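Local coordinates for thermospermine synthase ACAULIS protein (Medicago truncatula, PDB 6BQ2) that probably makes thermospermine, transferring an aminopropyl group from decarboxylated S-adenosylmethionine to spermidine, at residues 102-107 against 173-178. Numbering follows the deposited sequence.
Sequences PKNVFI and EKYDVI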
ATOM      1  N   PRO B 102     -25.895 -40.561  -0.631  1.00 27.01           N
ATOM      2  CA  PRO B 102     -26.482 -39.216  -0.624  1.00 26.16           C
ATOM      3  C   PRO B 102     -27.109 -38.908  -1.959  1.00 26.42           C
ATOM      4  O   PRO B 102     -26.423 -38.946  -2.958  1.00 26.10           O
ATOM      5  CB  PRO B 102     -25.277 -38.298  -0.346  1.00 25.25           C
ATOM      6  CG  PRO B 102     -24.117 -39.065  -0.893  1.00 25.00           C
ATOM      7  CD  PRO B 102     -24.420 -40.519  -0.644  1.00 26.81           C
ATOM      8  N   LYS B 103     -28.407 -38.602  -1.952  1.00 24.80           N
ATOM      9  CA  LYS B 103     -29.206 -38.394  -3.163  1.00 25.63           C
ATOM     10  C   LYS B 103     -29.668 -36.966  -3.343  1.00 24.30           C
ATOM     11  O   LYS B 103     -29.756 -36.463  -4.461  1.00 23.52           O
ATOM     12  CB  LYS B 103     -30.463 -39.268  -3.096  1.00 27.54           C
ATOM     13  CG  LYS B 103     -30.162 -40.771  -3.129  1.00 30.98           C
ATOM     14  CD  LYS B 103     -30.224 -41.273  -4.576  1.00 33.15           C
ATOM     15  CE  LYS B 103     -29.482 -42.595  -4.817  1.00 34.68           C
ATOM     16  NZ  LYS B 103     -28.807 -42.659  -6.148  1.00 34.11           N
ATOM     17  N   ASN B 104     -29.982 -36.280  -2.247  1.00 23.88           N
ATOM     18  CA  ASN B 104     -30.350 -34.915  -2.385  1.00 24.93           C
ATOM     19  C   ASN B 104     -29.649 -34.028  -1.381  1.00 23.49           C
ATOM     20  O   ASN B 104     -29.408 -34.439  -0.232  1.00 24.51           O
ATOM     21  CB  ASN B 104     -31.811 -34.765  -2.351  1.00 28.59           C
ATOM     22  CG  ASN B 104     -32.395 -35.026  -1.024  1.00 30.37           C
ATOM     23  OD1 ASN B 104     -31.799 -35.741  -0.188  1.00 32.52           O
ATOM     24  ND2 ASN B 104     -33.609 -34.471  -0.796  1.00 33.11           N
ATOM     25  N   VAL B 105     -29.321 -32.840  -1.875  1.00 22.08           N
ATOM     26  CA  VAL B 105     -28.485 -31.910  -1.144  1.00 21.58           C
ATOM     27  C   VAL B 105     -29.042 -30.502  -1.251  1.00 20.26           C
ATOM     28  O   VAL B 105     -29.542 -30.104  -2.285  1.00 19.76           O
ATOM     29  CB  VAL B 105     -27.025 -32.007  -1.645  1.00 22.09           C
ATOM     30  CG1 VAL B 105     -26.124 -31.039  -0.905  1.00 22.70           C
ATOM     31  CG2 VAL B 105     -26.505 -33.418  -1.423  1.00 23.72           C
ATOM     32  N   PHE B 106     -28.970 -29.753  -0.152  1.00 19.14           N
ATOM     33  CA  PHE B 106     -29.375 -28.362  -0.076  1.00 19.05           C
ATOM     34  C   PHE B 106     -28.125 -27.541   0.254  1.00 18.57           C
ATOM     35  O   PHE B 106     -27.421 -27.893   1.204  1.00 19.28           O
ATOM     36  CB  PHE B 106     -30.431 -28.174   1.012  1.00 20.36           C
ATOM     37  CG  PHE B 106     -31.049 -26.820   1.048  1.00 20.70           C
ATOM     38  CD1 PHE B 106     -30.491 -25.812   1.786  1.00 22.07           C
ATOM     39  CD2 PHE B 106     -32.271 -26.574   0.416  1.00 21.59           C
ATOM     40  CE1 PHE B 106     -31.087 -24.550   1.867  1.00 22.11           C
ATOM     41  CE2 PHE B 106     -32.880 -25.333   0.482  1.00 21.98           C
ATOM     42  CZ  PHE B 106     -32.297 -24.312   1.205  1.00 22.39           C
ATOM     43  N   ILE B 107     -27.862 -26.523  -0.569  1.00 18.75           N
ATOM     44  CA  ILE B 107     -26.761 -25.580  -0.308  1.00 19.44           C
ATOM     45  C   ILE B 107     -27.312 -24.276   0.239  1.00 19.70           C
ATOM     46  O   ILE B 107     -28.102 -23.647  -0.441  1.00 20.10           O
ATOM     47  CB  ILE B 107     -25.942 -25.248  -1.555  1.00 18.73           C
ATOM     48  CG1 ILE B 107     -25.454 -26.512  -2.276  1.00 18.81           C
ATOM     49  CG2 ILE B 107     -24.724 -24.412  -1.108  1.00 18.65           C
ATOM     50  CD1 ILE B 107     -25.055 -26.240  -3.707  1.00 18.62           C
ATOM     51  N   GLU B 173     -39.559 -30.963   2.550  1.00 35.58           N
ATOM     52  CA  GLU B 173     -38.526 -31.796   1.961  1.00 36.25           C
ATOM     53  C   GLU B 173     -37.299 -31.851   2.868  1.00 33.48           C
ATOM     54  O   GLU B 173     -36.880 -30.828   3.421  1.00 30.59           O
ATOM     55  CB  GLU B 173     -38.073 -31.311   0.602  1.00 40.13           C
ATOM     56  CG  GLU B 173     -36.957 -32.222   0.069  1.00 44.74           C
ATOM     57  CD  GLU B 173     -36.877 -32.352  -1.438  1.00 49.23           C
ATOM     58  OE1 GLU B 173     -37.797 -31.852  -2.130  1.00 50.26           O
ATOM     59  OE2 GLU B 173     -35.872 -32.977  -1.909  1.00 51.01           O
ATOM     60  N   LYS B 174     -36.758 -33.062   3.000  1.00 32.14           N
ATOM     61  CA  LYS B 174     -35.569 -33.311   3.801  1.00 30.06           C
ATOM     62  C   LYS B 174     -34.443 -33.680   2.876  1.00 28.02           C
ATOM     63  O   LYS B 174     -34.671 -34.065   1.714  1.00 27.92           O
ATOM     64  CB  LYS B 174     -35.836 -34.423   4.810  1.00 32.85           C
ATOM     65  CG  LYS B 174     -37.071 -34.122   5.673  1.00 36.22           C
ATOM     66  CD  LYS B 174     -37.144 -34.909   6.987  1.00 38.25           C
ATOM     67  CE  LYS B 174     -38.582 -34.961   7.539  1.00 41.08           C
ATOM     68  NZ  LYS B 174     -39.556 -33.984   6.924  1.00 43.06           N
ATOM     69  N   TYR B 175     -33.220 -33.575   3.388  1.00 24.42           N
ATOM     70  CA  TYR B 175     -32.013 -33.755   2.575  1.00 23.78           C
ATOM     71  C   TYR B 175     -31.046 -34.705   3.228  1.00 23.06           C
ATOM     72  O   TYR B 175     -30.954 -34.767   4.465  1.00 23.02           O
ATOM     73  CB  TYR B 175     -31.323 -32.386   2.362  1.00 23.08           C
ATOM     74  CG  TYR B 175     -32.213 -31.473   1.573  1.00 23.19           C
ATOM     75  CD1 TYR B 175     -32.175 -31.472   0.191  1.00 23.08           C
ATOM     76  CD2 TYR B 175     -33.118 -30.617   2.218  1.00 24.08           C
ATOM     77  CE1 TYR B 175     -32.991 -30.619  -0.550  1.00 23.21           C
ATOM     78  CE2 TYR B 175     -33.952 -29.785   1.490  1.00 24.69           C
ATOM     79  CZ  TYR B 175     -33.898 -29.813   0.119  1.00 24.18           C
ATOM     80  OH  TYR B 175     -34.766 -28.998  -0.568  1.00 26.48           O
ATOM     81  N   ASP B 176     -30.272 -35.404   2.395  1.00 21.81           N
ATOM     82  CA  ASP B 176     -29.214 -36.284   2.890  1.00 22.45           C
ATOM     83  C   ASP B 176     -28.008 -35.498   3.401  1.00 20.92           C
ATOM     84  O   ASP B 176     -27.371 -35.872   4.380  1.00 20.78           O
ATOM     85  CB  ASP B 176     -28.786 -37.251   1.789  1.00 23.38           C
ATOM     86  CG  ASP B 176     -29.915 -38.236   1.378  1.00 25.99           C
ATOM     87  OD1 ASP B 176     -30.457 -38.980   2.240  1.00 27.03           O
ATOM     88  OD2 ASP B 176     -30.214 -38.282   0.165  1.00 26.71           O
ATOM     89  N   VAL B 177     -27.731 -34.389   2.742  1.00 19.83           N
ATOM     90  CA  VAL B 177     -26.603 -33.499   3.136  1.00 19.67           C
ATOM     91  C   VAL B 177     -27.110 -32.049   2.993  1.00 19.23           C
ATOM     92  O   VAL B 177     -27.834 -31.723   2.063  1.00 18.67           O
ATOM     93  CB  VAL B 177     -25.301 -33.706   2.285  1.00 20.31           C
ATOM     94  CG1 VAL B 177     -24.211 -32.796   2.792  1.00 20.39           C
ATOM     95  CG2 VAL B 177     -24.802 -35.142   2.377  1.00 21.27           C
ATOM     96  N   ILE B 178     -26.782 -31.209   3.980  1.00 18.67           N
ATOM     97  CA  ILE B 178     -27.005 -29.760   3.849  1.00 18.49           C
ATOM     98  C   ILE B 178     -25.629 -29.122   3.986  1.00 18.44           C
ATOM     99  O   ILE B 178     -24.839 -29.455   4.907  1.00 17.92           O
ATOM    100  CB  ILE B 178     -27.987 -29.225   4.890  1.00 18.84           C
ATOM    101  CG1 ILE B 178     -29.380 -29.824   4.586  1.00 19.81           C
ATOM    102  CG2 ILE B 178     -28.060 -27.709   4.841  1.00 19.19           C
ATOM    103  CD1 ILE B 178     -30.425 -29.582   5.639  1.00 20.12           C
TER
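The methylene CB of F106 sits over one face of the Y175 ring, 3.6 Å from its centroid and almost on the ring normal, a CH-pi contact, while backbone C of N104 lies in plane at that ring's edge. With CG anti to the backbone N (chi1 -172°), the F106 ring is set beside that of Y175, whose hydroxyl oxygen lies at its edge, 3.6 Å from CD2. Beyond the rings the flat groups are polar. The N104 amide meets E173 nearly coplanar: ND2 donates to the anti lone pair of OE2 at 2.9 Å and also to K174 O at 2.8 Å, while OD1 accepts D176 N from above its carbonyl plane. Replacing N104 by an alanine removes the amide, which is likely to leave K174 O and E173 OE2 without this donor. D176 answers with OD2, which takes two successive backbone N-H groups at the entry to strand 104-107, K103 N at 2.8 Å and N104 N at 3.1 Å. Parallel pairing follows, F106 N reaching V177 O at 3.2 Å. Here the central strands of a Rossmann-like sheet meet: strand 127-132 flanks 104-107 on its other edge, helix 114-120 packs on V105, and F106 approaches the adenosine-binding A164.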